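Local coordinates for uncharacterized protein (Corynebacterium glutamicum, PDB 2NSF), which catalyses the mycothiol-dependent isomerisation of maleylpyruvate and carries a bound zinc ion, at residues S41-Q46 / H68-V73; A53-H58 / A116-H121; A74-A79 / W159-E164; V165-V170 / A240-D245. All blocks are in the same frame, centred on the assembly; numbering follows the deposited sequence.

In the fold
All four contacts are buried. Interactions 1, 2 and 3 lie within the N-terminal domain, a bundle of long helices. Interactions 1 and 3 share helix 66-89, and interactions 3 and 4 share helix 156-171. Each of 1, 3 and 4 supplies one zinc ligand: His72, Glu164 and His168. Interaction 2 lies farthest from the centre of the chain and holds no ligand; there a loop meets helix 114-133, and it touches interaction 1 through Ser44 and His121. The chemistry changes with place. Interaction 1 is a tyrosine on a valine with a bridging water, interaction 2 an arginine on a phenylalanine, interaction 3 a direct polar bond. Interaction 4 joins the two domains through one arginine.

Interaction 1: residues S41-Q46 / H68-V73; sequences SHYSRQ and HLIAHV. With ZN (zinc ion), chain E.
Tyr43 of helix 29-49 reaches across to Val73 of helix 66-89, and the two side chains come from opposite directions. CG1 of Val73 sits over one face of the phenol ring in a CH-pi contact, 4.2 Å from the centroid and 25° off the ring normal. The other branch, CG2, lies against the phenol end, 3.5 Å from Tyr43 OH. CG of Tyr43 lies anti to the backbone N, chi1 172°, and so does CG1 of Val73. This sends the ring into the gap, with one valine methyl placed over its face. The hydroxyl lies 3.6 Å from Ile70 CA and near the Ile70 side chain. It does not bond the opposite helix directly. Water 1 bridges, 2.7 Å from Tyr43 OH, and it donates to Ile70 O at 2.8 Å. The short helix segments run nearly antiparallel, at 153°, with their axes 12.7 Å apart, so the large ring and the water span a wide gap. His121 of helix 114-133 also meets the tyrosine ring. On another side of helix 66-89, His72 NE2 binds the zinc at 2.2 Å, while Leu69 and Val73 touch the zinc ligand His168. The buried phenol oxygen thus gains a polar partner through water, while its ring packs on the helix that carries a metal ligand.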
loop_
_atom_site.group_PDB
_atom_site.type_symbol
_atom_site.label_atom_id
_atom_site.label_comp_id
_atom_site.label_asym_id
_atom_site.label_seq_id
_atom_site.Cartn_x
_atom_site.Cartn_y
_atom_site.Cartn_z
ATOM N N SER A 41 4.749 7.421 10.271
ATOM C CA SER A 41 5.808 7.530 11.274
ATOM C C SER A 41 6.603 6.230 11.332
ATOM O O SER A 41 7.815 6.246 11.535
ATOM C CB SER A 41 5.222 7.843 12.651
ATOM O OG SER A 41 4.609 9.121 12.669
ATOM N N HIS A 42 5.906 5.109 11.154
ATOM C CA HIS A 42 6.520 3.783 11.157
ATOM C C HIS A 42 7.477 3.682 9.973
ATOM O O HIS A 42 8.621 3.237 10.111
ATOM C CB HIS A 42 5.416 2.720 11.062
ATOM C CG HIS A 42 5.919 1.319 10.909
ATOM N ND1 HIS A 42 6.681 0.687 11.870
ATOM C CD2 HIS A 42 5.731 0.409 9.923
ATOM C CE1 HIS A 42 6.939 -0.550 11.482
ATOM N NE2 HIS A 42 6.372 -0.744 10.303
ATOM N N TYR A 43 7.009 4.103 8.802
ATOM C CA TYR A 43 7.834 4.094 7.603
ATOM C C TYR A 43 9.054 5.008 7.807
ATOM O O TYR A 43 10.184 4.628 7.498
ATOM C CB TYR A 43 7.015 4.585 6.400
ATOM C CG TYR A 43 7.834 4.796 5.144
ATOM C CD1 TYR A 43 8.100 3.742 4.271
ATOM C CD2 TYR A 43 8.373 6.046 4.849
ATOM C CE1 TYR A 43 8.885 3.931 3.128
ATOM C CE2 TYR A 43 9.159 6.247 3.716
ATOM C CZ TYR A 43 9.407 5.187 2.863
ATOM O OH TYR A 43 10.178 5.375 1.741
ATOM N N SER A 44 8.819 6.205 8.333
ATOM C CA SER A 44 9.905 7.161 8.549
ATOM C C SER A 44 10.967 6.631 9.509
ATOM O O SER A 44 12.153 6.925 9.347
ATOM C CB SER A 44 9.345 8.497 9.044
ATOM O OG SER A 44 8.560 9.112 8.034
ATOM N N ARG A 45 10.557 5.856 10.507
ATOM C CA ARG A 45 11.532 5.282 11.434
ATOM C C ARG A 45 12.442 4.314 10.678
ATOM O O ARG A 45 13.641 4.235 10.949
ATOM C CB ARG A 45 10.837 4.545 12.589
ATOM C CG ARG A 45 10.353 5.463 13.703
ATOM C CD ARG A 45 9.940 4.674 14.938
ATOM N NE ARG A 45 8.731 3.891 14.722
ATOM C CZ ARG A 45 7.498 4.374 14.833
ATOM N NH1 ARG A 45 7.308 5.644 15.163
ATOM N NH2 ARG A 45 6.457 3.581 14.624
ATOM N N GLN A 46 11.877 3.579 9.727
ATOM C CA GLN A 46 12.664 2.632 8.946
ATOM C C GLN A 46 13.627 3.364 8.017
ATOM O O GLN A 46 14.759 2.932 7.822
ATOM C CB GLN A 46 11.749 1.712 8.131
ATOM C CG GLN A 46 10.754 0.944 8.984
ATOM C CD GLN A 46 11.420 0.211 10.133
ATOM O OE1 GLN A 46 11.069 0.409 11.297
ATOM N NE2 GLN A 46 12.380 -0.642 9.814
ATOM N N HIS A 68 14.808 4.285 -5.417
ATOM C CA HIS A 68 13.604 4.213 -6.241
ATOM C C HIS A 68 12.372 4.137 -5.340
ATOM O O HIS A 68 11.382 4.836 -5.556
ATOM C CB HIS A 68 13.616 2.975 -7.146
ATOM C CG HIS A 68 14.560 3.066 -8.308
ATOM N ND1 HIS A 68 15.892 2.730 -8.213
ATOM C CD2 HIS A 68 14.352 3.420 -9.598
ATOM C CE1 HIS A 68 16.464 2.870 -9.398
ATOM N NE2 HIS A 68 15.551 3.287 -10.255
ATOM N N LEU A 69 12.442 3.278 -4.329
ATOM C CA LEU A 69 11.331 3.102 -3.396
ATOM C C LEU A 69 11.039 4.370 -2.606
ATOM O O LEU A 69 9.886 4.781 -2.464
ATOM C CB LEU A 69 11.636 1.948 -2.434
ATOM C CG LEU A 69 10.617 1.707 -1.317
ATOM C CD1 LEU A 69 9.272 1.322 -1.924
ATOM C CD2 LEU A 69 11.120 0.618 -0.386
ATOM N N ILE A 70 12.088 4.994 -2.085
ATOM C CA ILE A 70 11.935 6.214 -1.306
ATOM C C ILE A 70 11.315 7.320 -2.156
ATOM O O ILE A 70 10.453 8.065 -1.683
ATOM C CB ILE A 70 13.308 6.652 -0.734
ATOM C CG1 ILE A 70 13.778 5.601 0.280
ATOM C CG2 ILE A 70 13.208 8.020 -0.072
ATOM C CD1 ILE A 70 15.268 5.657 0.601
ATOM N N ALA A 71 11.753 7.419 -3.408
ATOM C CA ALA A 71 11.218 8.425 -4.318
ATOM C C ALA A 71 9.744 8.140 -4.561
ATOM O O ALA A 71 8.909 9.032 -4.487
ATOM C CB ALA A 71 11.982 8.402 -5.639
ATOM N N HIS A 72 9.433 6.882 -4.840
ATOM C CA HIS A 72 8.053 6.473 -5.083
ATOM C C HIS A 72 7.100 6.854 -3.962
ATOM O O HIS A 72 6.006 7.363 -4.213
ATOM C CB HIS A 72 7.957 4.954 -5.299
ATOM C CG HIS A 72 6.573 4.409 -5.250
ATOM N ND1 HIS A 72 5.518 5.039 -5.837
ATOM C CD2 HIS A 72 6.100 3.272 -4.700
ATOM C CE1 HIS A 72 4.417 4.327 -5.653
ATOM N NE2 HIS A 72 4.739 3.247 -4.965
ATOM N N VAL A 73 7.501 6.600 -2.719
ATOM C CA VAL A 73 6.645 6.930 -1.588
ATOM C C VAL A 73 6.337 8.426 -1.565
ATOM O O VAL A 73 5.208 8.829 -1.279
ATOM C CB VAL A 73 7.291 6.466 -0.246
ATOM C CG1 VAL A 73 6.467 6.958 0.955
ATOM C CG2 VAL A 73 7.362 4.946 -0.225
HETATM ZN ZN ZN E . 3.718 1.667 -3.803
HETATM O O HOH W 1 10.093 8.029 1.125
HETATM O O HOH W 2 1.998 1.814 -5.148
HETATM O O HOH W 3 2.490 -0.345 -3.199
#

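Interaction 2: residues A53-H58 / A116-H121; sequences AEFGEH and ALRNLH
The backbones stay well apart, with Phe55 CA and Leu117 CA 9.5 Å from each other, and Phe55 lies within a type I beta turn from Glu54 to Glu57. Its side chain bridges the space to helix 114-133 and meets Leu117 and Arg118. Leu117 CD1 comes to the ring edge, near its plane, 4.0 Å from Phe55 CD2. Arg118 lays its guanidinium group against the far end of the ring. Phe55 CZ stands over the centre of one guanidinium face, 3.5 Å above the plane, and Arg118 NH2 is 3.4 Å from Phe55 CE1. The two planes are 52° apart, which is not a parallel stack. Here the loop between helices 29-49 and 66-89 packs against a third helix of the N-terminal bundle, and the phenylalanine also touches Leu47 and Ile70 of the first two. An extended chain from CG to NE, with chi2 179° and chi3 -173°, carries the Arg118 head to the ring. There NH2 bonds to Asn52 OD1 and Val50 O, and NH1 to Leu47 O. These bonds fix the guanidinium at the C-terminal end of helix 29-49, where its charge would probably suit the carbonyl groups.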
loop_
_atom_site.group_PDB
_atom_site.type_symbol
_atom_site.label_atom_id
_atom_site.label_comp_id
_atom_site.label_asym_id
_atom_site.label_seq_id
_atom_site.Cartn_x
_atom_site.Cartn_y
_atom_site.Cartn_z
ATOM N N ALA A 53 24.499 5.765 2.535
ATOM C CA ALA A 53 25.312 4.918 1.673
ATOM C C ALA A 53 24.571 3.662 1.224
ATOM O O ALA A 53 25.002 2.980 0.298
ATOM C CB ALA A 53 26.604 4.535 2.391
ATOM N N GLU A 54 23.449 3.369 1.877
ATOM C CA GLU A 54 22.661 2.182 1.549
ATOM C C GLU A 54 21.504 2.450 0.582
ATOM O O GLU A 54 20.839 1.515 0.136
ATOM C CB GLU A 54 22.110 1.555 2.835
ATOM C CG GLU A 54 23.171 1.234 3.884
ATOM C CD GLU A 54 22.574 0.721 5.186
ATOM O OE1 GLU A 54 21.641 1.364 5.711
ATOM O OE2 GLU A 54 23.043 -0.323 5.687
ATOM N N PHE A 55 21.264 3.717 0.255
ATOM C CA PHE A 55 20.180 4.075 -0.661
ATOM C C PHE A 55 20.354 3.434 -2.035
ATOM O O PHE A 55 19.378 3.029 -2.670
ATOM C CB PHE A 55 20.098 5.598 -0.822
ATOM C CG PHE A 55 19.330 6.294 0.275
ATOM C CD1 PHE A 55 19.429 5.874 1.598
ATOM C CD2 PHE A 55 18.538 7.404 -0.015
ATOM C CE1 PHE A 55 18.752 6.547 2.615
ATOM C CE2 PHE A 55 17.856 8.085 0.994
ATOM C CZ PHE A 55 17.966 7.656 2.313
ATOM N N GLY A 56 21.603 3.335 -2.485
ATOM C CA GLY A 56 21.881 2.754 -3.786
ATOM C C GLY A 56 21.787 1.241 -3.869
ATOM O O GLY A 56 21.858 0.677 -4.960
ATOM N N GLU A 57 21.630 0.579 -2.729
ATOM C CA GLU A 57 21.529 -0.876 -2.712
ATOM C C GLU A 57 20.107 -1.306 -3.059
ATOM O O GLU A 57 19.172 -0.509 -2.987
ATOM C CB GLU A 57 21.890 -1.426 -1.331
ATOM C CG GLU A 57 23.194 -0.903 -0.761
ATOM C CD GLU A 57 23.502 -1.498 0.599
ATOM O OE1 GLU A 57 22.558 -1.677 1.401
ATOM O OE2 GLU A 57 24.688 -1.778 0.872
ATOM N N HIS A 58 19.949 -2.573 -3.429
ATOM C CA HIS A 58 18.637 -3.099 -3.781
ATOM C C HIS A 58 17.682 -3.005 -2.605
ATOM O O HIS A 58 18.080 -3.179 -1.451
ATOM C CB HIS A 58 18.729 -4.571 -4.187
ATOM C CG HIS A 58 19.640 -4.829 -5.345
ATOM N ND1 HIS A 58 19.381 -4.363 -6.614
ATOM C CD2 HIS A 58 20.806 -5.512 -5.422
ATOM C CE1 HIS A 58 20.350 -4.750 -7.427
ATOM N NE2 HIS A 58 21.226 -5.447 -6.729
ATOM N N ALA A 116 18.660 14.733 -0.244
ATOM C CA ALA A 116 17.629 15.384 -1.049
ATOM C C ALA A 116 16.365 14.531 -1.003
ATOM O O ALA A 116 15.252 15.054 -0.944
ATOM C CB ALA A 116 18.102 15.540 -2.485
ATOM N N LEU A 117 16.544 13.215 -1.026
ATOM C CA LEU A 117 15.411 12.299 -0.979
ATOM C C LEU A 117 14.758 12.304 0.397
ATOM O O LEU A 117 13.540 12.191 0.511
ATOM C CB LEU A 117 15.849 10.879 -1.356
ATOM C CG LEU A 117 16.174 10.640 -2.835
ATOM C CD1 LEU A 117 16.591 9.197 -3.061
ATOM C CD2 LEU A 117 14.946 10.967 -3.680
ATOM N N ARG A 118 15.559 12.425 1.451
ATOM C CA ARG A 118 14.991 12.462 2.794
ATOM C C ARG A 118 14.165 13.734 2.931
ATOM O O ARG A 118 13.114 13.735 3.566
ATOM C CB ARG A 118 16.093 12.438 3.866
ATOM C CG ARG A 118 16.876 11.130 3.963
ATOM C CD ARG A 118 17.946 11.227 5.048
ATOM N NE ARG A 118 18.831 10.066 5.080
ATOM C CZ ARG A 118 18.530 8.898 5.643
ATOM N NH1 ARG A 118 17.356 8.719 6.236
ATOM N NH2 ARG A 118 19.409 7.906 5.606
ATOM N N ASN A 119 14.633 14.824 2.327
ATOM C CA ASN A 119 13.910 16.085 2.412
ATOM C C ASN A 119 12.607 16.024 1.620
ATOM O O ASN A 119 11.588 16.556 2.060
ATOM C CB ASN A 119 14.788 17.246 1.925
ATOM C CG ASN A 119 15.950 17.527 2.865
ATOM O OD1 ASN A 119 15.802 17.451 4.089
ATOM N ND2 ASN A 119 17.107 17.865 2.303
ATOM N N LEU A 120 12.648 15.372 0.463
ATOM C CA LEU A 120 11.465 15.223 -0.383
ATOM C C LEU A 120 10.417 14.391 0.360
ATOM O O LEU A 120 9.228 14.720 0.369
ATOM C CB LEU A 120 11.851 14.529 -1.695
ATOM C CG LEU A 120 10.724 14.047 -2.616
ATOM C CD1 LEU A 120 9.773 15.189 -2.926
ATOM C CD2 LEU A 120 11.318 13.473 -3.896
ATOM N N HIS A 121 10.863 13.309 0.988
ATOM C CA HIS A 121 9.950 12.463 1.749
ATOM C C HIS A 121 9.298 13.282 2.857
ATOM O O HIS A 121 8.078 13.313 2.998
ATOM C CB HIS A 121 10.696 11.285 2.376
ATOM C CG HIS A 121 9.895 10.561 3.415
ATOM N ND1 HIS A 121 8.723 9.899 3.119
ATOM C CD2 HIS A 121 10.063 10.449 4.755
ATOM C CE1 HIS A 121 8.199 9.414 4.231
ATOM N NE2 HIS A 121 8.993 9.734 5.239
#

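Interaction 3: residues A74-A79 / W159-E164; sequences AYNAIA and WMRSRE. With ZN (zinc ion), chain E; SO4 (sulfate ion), chain B; SO4 (sulfate ion), chain C.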
loop_
_atom_site.group_PDB
_atom_site.type_symbol
_atom_site.label_atom_id
_atom_site.label_comp_id
_atom_site.label_asym_id
_atom_site.label_seq_id
_atom_site.Cartn_x
_atom_site.Cartn_y
_atom_site.Cartn_z
ATOM N N ALA A 74 7.328 9.252 -1.903
ATOM C CA ALA A 74 7.120 10.695 -1.920
ATOM C C ALA A 74 6.194 11.089 -3.069
ATOM O O ALA A 74 5.281 11.890 -2.886
ATOM C CB ALA A 74 8.461 11.428 -2.049
ATOM N N TYR A 75 6.431 10.530 -4.253
ATOM C CA TYR A 75 5.588 10.871 -5.396
ATOM C C TYR A 75 4.151 10.397 -5.183
ATOM O O TYR A 75 3.209 10.975 -5.729
ATOM C CB TYR A 75 6.186 10.302 -6.690
ATOM C CG TYR A 75 7.513 10.948 -7.043
ATOM C CD1 TYR A 75 7.641 12.337 -7.066
ATOM C CD2 TYR A 75 8.641 10.177 -7.326
ATOM C CE1 TYR A 75 8.860 12.951 -7.358
ATOM C CE2 TYR A 75 9.875 10.784 -7.622
ATOM C CZ TYR A 75 9.969 12.170 -7.633
ATOM O OH TYR A 75 11.170 12.783 -7.913
ATOM N N ASN A 76 3.980 9.349 -4.385
ATOM C CA ASN A 76 2.638 8.864 -4.093
ATOM C C ASN A 76 1.945 9.888 -3.196
ATOM O O ASN A 76 0.772 10.188 -3.389
ATOM C CB ASN A 76 2.696 7.485 -3.416
ATOM C CG ASN A 76 1.366 7.071 -2.814
ATOM O OD1 ASN A 76 1.096 7.344 -1.646
ATOM N ND2 ASN A 76 0.521 6.423 -3.615
ATOM N N ALA A 77 2.666 10.442 -2.221
ATOM C CA ALA A 77 2.074 11.444 -1.339
ATOM C C ALA A 77 1.604 12.624 -2.186
ATOM O O ALA A 77 0.515 13.154 -1.984
ATOM C CB ALA A 77 3.093 11.916 -0.300
ATOM N N ILE A 78 2.442 13.029 -3.133
ATOM C CA ILE A 78 2.112 14.137 -4.022
ATOM C C ILE A 78 0.879 13.798 -4.867
ATOM O O ILE A 78 -0.002 14.636 -5.058
ATOM C CB ILE A 78 3.309 14.464 -4.941
ATOM C CG1 ILE A 78 4.434 15.089 -4.109
ATOM C CG2 ILE A 78 2.874 15.399 -6.071
ATOM C CD1 ILE A 78 5.764 15.218 -4.846
ATOM N N ALA A 79 0.813 12.562 -5.355
ATOM C CA ALA A 79 -0.316 12.134 -6.173
ATOM C C ALA A 79 -1.617 12.176 -5.377
ATOM O O ALA A 79 -2.672 12.529 -5.911
ATOM C CB ALA A 79 -0.068 10.731 -6.717
ATOM N N TRP A 159 -6.862 5.446 3.038
ATOM C CA TRP A 159 -6.609 4.014 2.901
ATOM C C TRP A 159 -5.452 3.787 1.932
ATOM O O TRP A 159 -4.541 2.998 2.192
ATOM C CB TRP A 159 -7.862 3.305 2.373
ATOM C CG TRP A 159 -7.597 1.919 1.831
ATOM C CD1 TRP A 159 -7.829 1.483 0.558
ATOM C CD2 TRP A 159 -7.044 0.801 2.541
ATOM N NE1 TRP A 159 -7.458 0.166 0.428
ATOM C CE2 TRP A 159 -6.972 -0.278 1.631
ATOM C CE3 TRP A 159 -6.603 0.603 3.858
ATOM C CZ2 TRP A 159 -6.477 -1.539 1.991
ATOM C CZ3 TRP A 159 -6.108 -0.657 4.219
ATOM C CH2 TRP A 159 -6.051 -1.707 3.287
ATOM N N MET A 160 -5.494 4.487 0.806
ATOM C CA MET A 160 -4.450 4.339 -0.198
ATOM C C MET A 160 -3.075 4.657 0.374
ATOM O O MET A 160 -2.112 3.929 0.132
ATOM C CB MET A 160 -4.752 5.245 -1.392
ATOM C CG MET A 160 -6.011 4.845 -2.140
ATOM S SD MET A 160 -6.631 6.166 -3.191
ATOM C CE MET A 160 -5.560 6.004 -4.592
ATOM N N ARG A 161 -2.975 5.739 1.134
ATOM C CA ARG A 161 -1.686 6.096 1.717
ATOM C C ARG A 161 -1.270 5.050 2.751
ATOM O O ARG A 161 -0.096 4.686 2.828
ATOM C CB ARG A 161 -1.746 7.480 2.360
ATOM C CG ARG A 161 -0.399 7.966 2.903
ATOM C CD ARG A 161 0.662 8.052 1.802
ATOM N NE ARG A 161 1.890 8.675 2.292
ATOM C CZ ARG A 161 3.017 8.768 1.592
ATOM N NH1 ARG A 161 3.086 8.276 0.362
ATOM N NH2 ARG A 161 4.083 9.350 2.128
ATOM N N SER A 162 -2.224 4.563 3.536
ATOM C CA SER A 162 -1.921 3.548 4.543
ATOM C C SER A 162 -1.310 2.299 3.903
ATOM O O SER A 162 -0.349 1.738 4.433
ATOM C CB SER A 162 -3.185 3.168 5.327
ATOM O OG SER A 162 -3.626 4.245 6.145
ATOM N N ARG A 163 -1.863 1.849 2.775
ATOM C CA ARG A 163 -1.313 0.670 2.103
ATOM C C ARG A 163 0.156 0.907 1.774
ATOM O O ARG A 163 1.004 0.036 1.960
ATOM C CB ARG A 163 -2.037 0.378 0.782
ATOM C CG ARG A 163 -3.484 -0.019 0.894
ATOM C CD ARG A 163 -4.024 -0.423 -0.478
ATOM N NE ARG A 163 -3.726 0.585 -1.498
ATOM C CZ ARG A 163 -4.489 0.819 -2.559
ATOM N NH1 ARG A 163 -5.599 0.111 -2.746
ATOM N NH2 ARG A 163 -4.160 1.774 -3.421
ATOM N N GLU A 164 0.441 2.100 1.266
ATOM C CA GLU A 164 1.797 2.453 0.882
ATOM C C GLU A 164 2.787 2.486 2.034
ATOM O O GLU A 164 3.812 1.807 1.994
ATOM C CB GLU A 164 1.816 3.822 0.196
ATOM C CG GLU A 164 1.022 3.908 -1.096
ATOM C CD GLU A 164 1.566 3.014 -2.190
ATOM O OE1 GLU A 164 2.804 2.908 -2.335
ATOM O OE2 GLU A 164 0.751 2.426 -2.928
HETATM ZN ZN ZN E . 3.718 1.667 -3.803
HETATM S S SO4 B . -6.420 1.333 -6.327
HETATM O O1 SO4 B . -7.454 1.748 -7.294
HETATM O O2 SO4 B . -5.435 2.408 -6.158
HETATM O O3 SO4 B . -5.747 0.132 -6.837
HETATM O O4 SO4 B . -7.047 1.048 -5.025
HETATM S S SO4 C . 0.601 4.466 -7.173
HETATM O O1 SO4 C . 1.768 3.573 -7.078
HETATM O O2 SO4 C . 0.364 4.784 -8.595
HETATM O O3 SO4 C . -0.597 3.793 -6.624
HETATM O O4 SO4 C . 0.853 5.698 -6.411
HETATM O O HOH W 2 1.998 1.814 -5.148
HETATM O O HOH W 3 2.490 -0.345 -3.199
#
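The amide of Asn76 and the guanidinium of Arg161 lie almost in one plane, only 7° apart, although they belong to different helices. Arg161 NH1 donates to Asn76 OD1 at 3.0 Å with an angle of 152° at the hydrogen. The bond meets a lone pair of the oxygen in the carbonyl plane. The same NH1 also bonds Val73 O, one turn back on helix 66-89. Ala77 CB lies over one face of the guanidinium, 3.7 Å from Arg161 CZ. The arginine chain turns at chi2, 60°, to bring its head round to this helix. The other end of the amide works too: Asn76 ND2 donates to O4 of the sulfate of chain C, probably from the crystallisation liquor, at 2.9 Å. Glu164 CG packs against the amide, 3.5 Å from Asn76 OD1. Its carboxylate points on to the metal, and Glu164 OE1 binds the zinc at 2.1 Å. Water 2 is a zinc ligand as well and donates to Glu164 OE2 and to the same sulfate. Asn76, held by Arg161, lies beside the metal ligand Glu164. Two antiparallel helices here support a zinc site to which the protein gives two histidines and one glutamate, with two waters also bound, set in a helical bundle.

Interaction 4: residues V165-V170 / A240-D245; sequences VWIHAV and AGRGSD. With ZN (zinc ion), chain E.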
loop_
_atom_site.group_PDB
_atom_site.type_symbol
_atom_site.label_atom_id
_atom_site.label_comp_id
_atom_site.label_asym_id
_atom_site.label_seq_id
_atom_site.Cartn_x
_atom_site.Cartn_y
_atom_site.Cartn_z
ATOM N N VAL A 165 2.495 3.282 3.057
ATOM C CA VAL A 165 3.429 3.408 4.166
ATOM C C VAL A 165 3.618 2.162 5.020
ATOM O O VAL A 165 4.740 1.859 5.421
ATOM C CB VAL A 165 3.069 4.615 5.079
ATOM C CG1 VAL A 165 3.299 5.921 4.320
ATOM C CG2 VAL A 165 1.626 4.525 5.546
ATOM N N TRP A 166 2.546 1.427 5.295
ATOM C CA TRP A 166 2.690 0.230 6.115
ATOM C C TRP A 166 3.407 -0.895 5.390
ATOM O O TRP A 166 4.173 -1.642 6.002
ATOM C CB TRP A 166 1.326 -0.260 6.615
ATOM C CG TRP A 166 0.773 0.563 7.740
ATOM C CD1 TRP A 166 -0.249 1.463 7.674
ATOM C CD2 TRP A 166 1.218 0.558 9.104
ATOM N NE1 TRP A 166 -0.473 2.018 8.914
ATOM C CE2 TRP A 166 0.415 1.480 9.809
ATOM C CE3 TRP A 166 2.221 -0.137 9.798
ATOM C CZ2 TRP A 166 0.581 1.729 11.180
ATOM C CZ3 TRP A 166 2.389 0.112 11.167
ATOM C CH2 TRP A 166 1.571 1.038 11.840
ATOM N N ILE A 167 3.174 -1.025 4.087
ATOM C CA ILE A 167 3.830 -2.076 3.336
ATOM C C ILE A 167 5.228 -1.678 2.877
ATOM O O ILE A 167 6.163 -2.466 2.998
ATOM C CB ILE A 167 3.011 -2.509 2.107
ATOM C CG1 ILE A 167 1.651 -3.058 2.561
ATOM C CG2 ILE A 167 3.782 -3.569 1.328
ATOM C CD1 ILE A 167 0.705 -3.403 1.420
ATOM N N HIS A 168 5.387 -0.470 2.344
ATOM C CA HIS A 168 6.713 -0.065 1.900
ATOM C C HIS A 168 7.690 0.075 3.058
ATOM O O HIS A 168 8.899 0.100 2.850
ATOM C CB HIS A 168 6.647 1.215 1.064
ATOM C CG HIS A 168 6.073 0.992 -0.301
ATOM N ND1 HIS A 168 6.359 -0.131 -1.043
ATOM C CD2 HIS A 168 5.229 1.736 -1.053
ATOM C CE1 HIS A 168 5.713 -0.076 -2.194
ATOM N NE2 HIS A 168 5.022 1.047 -2.224
ATOM N N ALA A 169 7.174 0.154 4.280
ATOM C CA ALA A 169 8.053 0.235 5.445
ATOM C C ALA A 169 8.825 -1.082 5.480
ATOM O O ALA A 169 10.005 -1.119 5.832
ATOM C CB ALA A 169 7.237 0.405 6.718
ATOM N N VAL A 170 8.155 -2.168 5.106
ATOM C CA VAL A 170 8.804 -3.476 5.085
ATOM C C VAL A 170 9.800 -3.560 3.936
ATOM O O VAL A 170 10.908 -4.068 4.103
ATOM C CB VAL A 170 7.777 -4.617 4.909
ATOM C CG1 VAL A 170 8.478 -5.963 5.000
ATOM C CG2 VAL A 170 6.694 -4.502 5.958
ATOM N N ALA A 240 0.618 -10.318 -1.050
ATOM C CA ALA A 240 1.264 -9.104 -1.535
ATOM C C ALA A 240 2.498 -9.400 -2.384
ATOM O O ALA A 240 3.191 -8.476 -2.829
ATOM C CB ALA A 240 1.639 -8.210 -0.351
ATOM N N GLY A 241 2.768 -10.680 -2.611
ATOM C CA GLY A 241 3.905 -11.083 -3.418
ATOM C C GLY A 241 5.231 -10.885 -2.712
ATOM O O GLY A 241 6.282 -10.782 -3.344
ATOM N N ARG A 242 5.190 -10.846 -1.389
ATOM C CA ARG A 242 6.413 -10.638 -0.651
ATOM C C ARG A 242 6.986 -11.840 0.083
ATOM O O ARG A 242 7.838 -11.691 0.956
ATOM C CB ARG A 242 6.249 -9.445 0.269
ATOM C CG ARG A 242 6.524 -8.152 -0.477
ATOM C CD ARG A 242 5.482 -7.113 -0.197
ATOM N NE ARG A 242 5.802 -5.805 -0.767
ATOM C CZ ARG A 242 5.071 -5.202 -1.700
ATOM N NH1 ARG A 242 5.416 -4.004 -2.152
ATOM N NH2 ARG A 242 3.999 -5.804 -2.198
ATOM N N GLY A 243 6.539 -13.037 -0.282
ATOM C CA GLY A 243 7.089 -14.210 0.363
ATOM C C GLY A 243 6.098 -15.223 0.882
ATOM O O GLY A 243 4.979 -14.881 1.253
ATOM N N SER A 244 6.534 -16.479 0.926
ATOM C CA SER A 244 5.694 -17.571 1.389
ATOM C C SER A 244 6.154 -18.171 2.716
ATOM O O SER A 244 5.617 -19.191 3.154
ATOM C CB SER A 244 5.655 -18.673 0.326
ATOM O OG SER A 244 5.203 -18.169 -0.918
ATOM N N ASP A 245 7.135 -17.546 3.363
ATOM C CA ASP A 245 7.647 -18.065 4.633
ATOM C C ASP A 245 6.602 -18.195 5.737
ATOM O O ASP A 245 6.763 -18.999 6.652
ATOM C CB ASP A 245 8.793 -17.197 5.164
ATOM C CG ASP A 245 10.060 -17.328 4.345
ATOM O OD1 ASP A 245 10.203 -18.333 3.616
ATOM O OD2 ASP A 245 10.923 -16.432 4.449
HETATM ZN ZN ZN E . 3.718 1.667 -3.803
HETATM O O HOH W 2 1.998 1.814 -5.148
HETATM O O HOH W 3 2.490 -0.345 -3.199
#
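Chi2 of Arg242, 134°, bends its chain, and chi1 of Ile167, -61°, sets CG2 anti to the backbone N. Together they bring that methyl over the guanidinium. Ile167 CG2 sits over the centre of one guanidinium face, 3.7 Å from Arg242 CZ. Arg242 NH1 also approaches the ring of His168, 3.9 Å from CE1, with the two planes 58° apart. Gly241, at positive phi, closes helix 232-239 in a Schellman motif, and the following residue sends its arginine from the C-terminal domain to helix 156-171 of the N-terminal domain. Two further bonds grip the head: Arg242 NH2 donates to Ala240 O at 2.9 Å, and NH1 forms a salt bridge with Asp171. The same Asp171 carboxylate oxygen accepts a bond from His168 ND1. That bond would help fix the imidazole rotation, with His168 NE2 turned to the zinc at 2.1 Å.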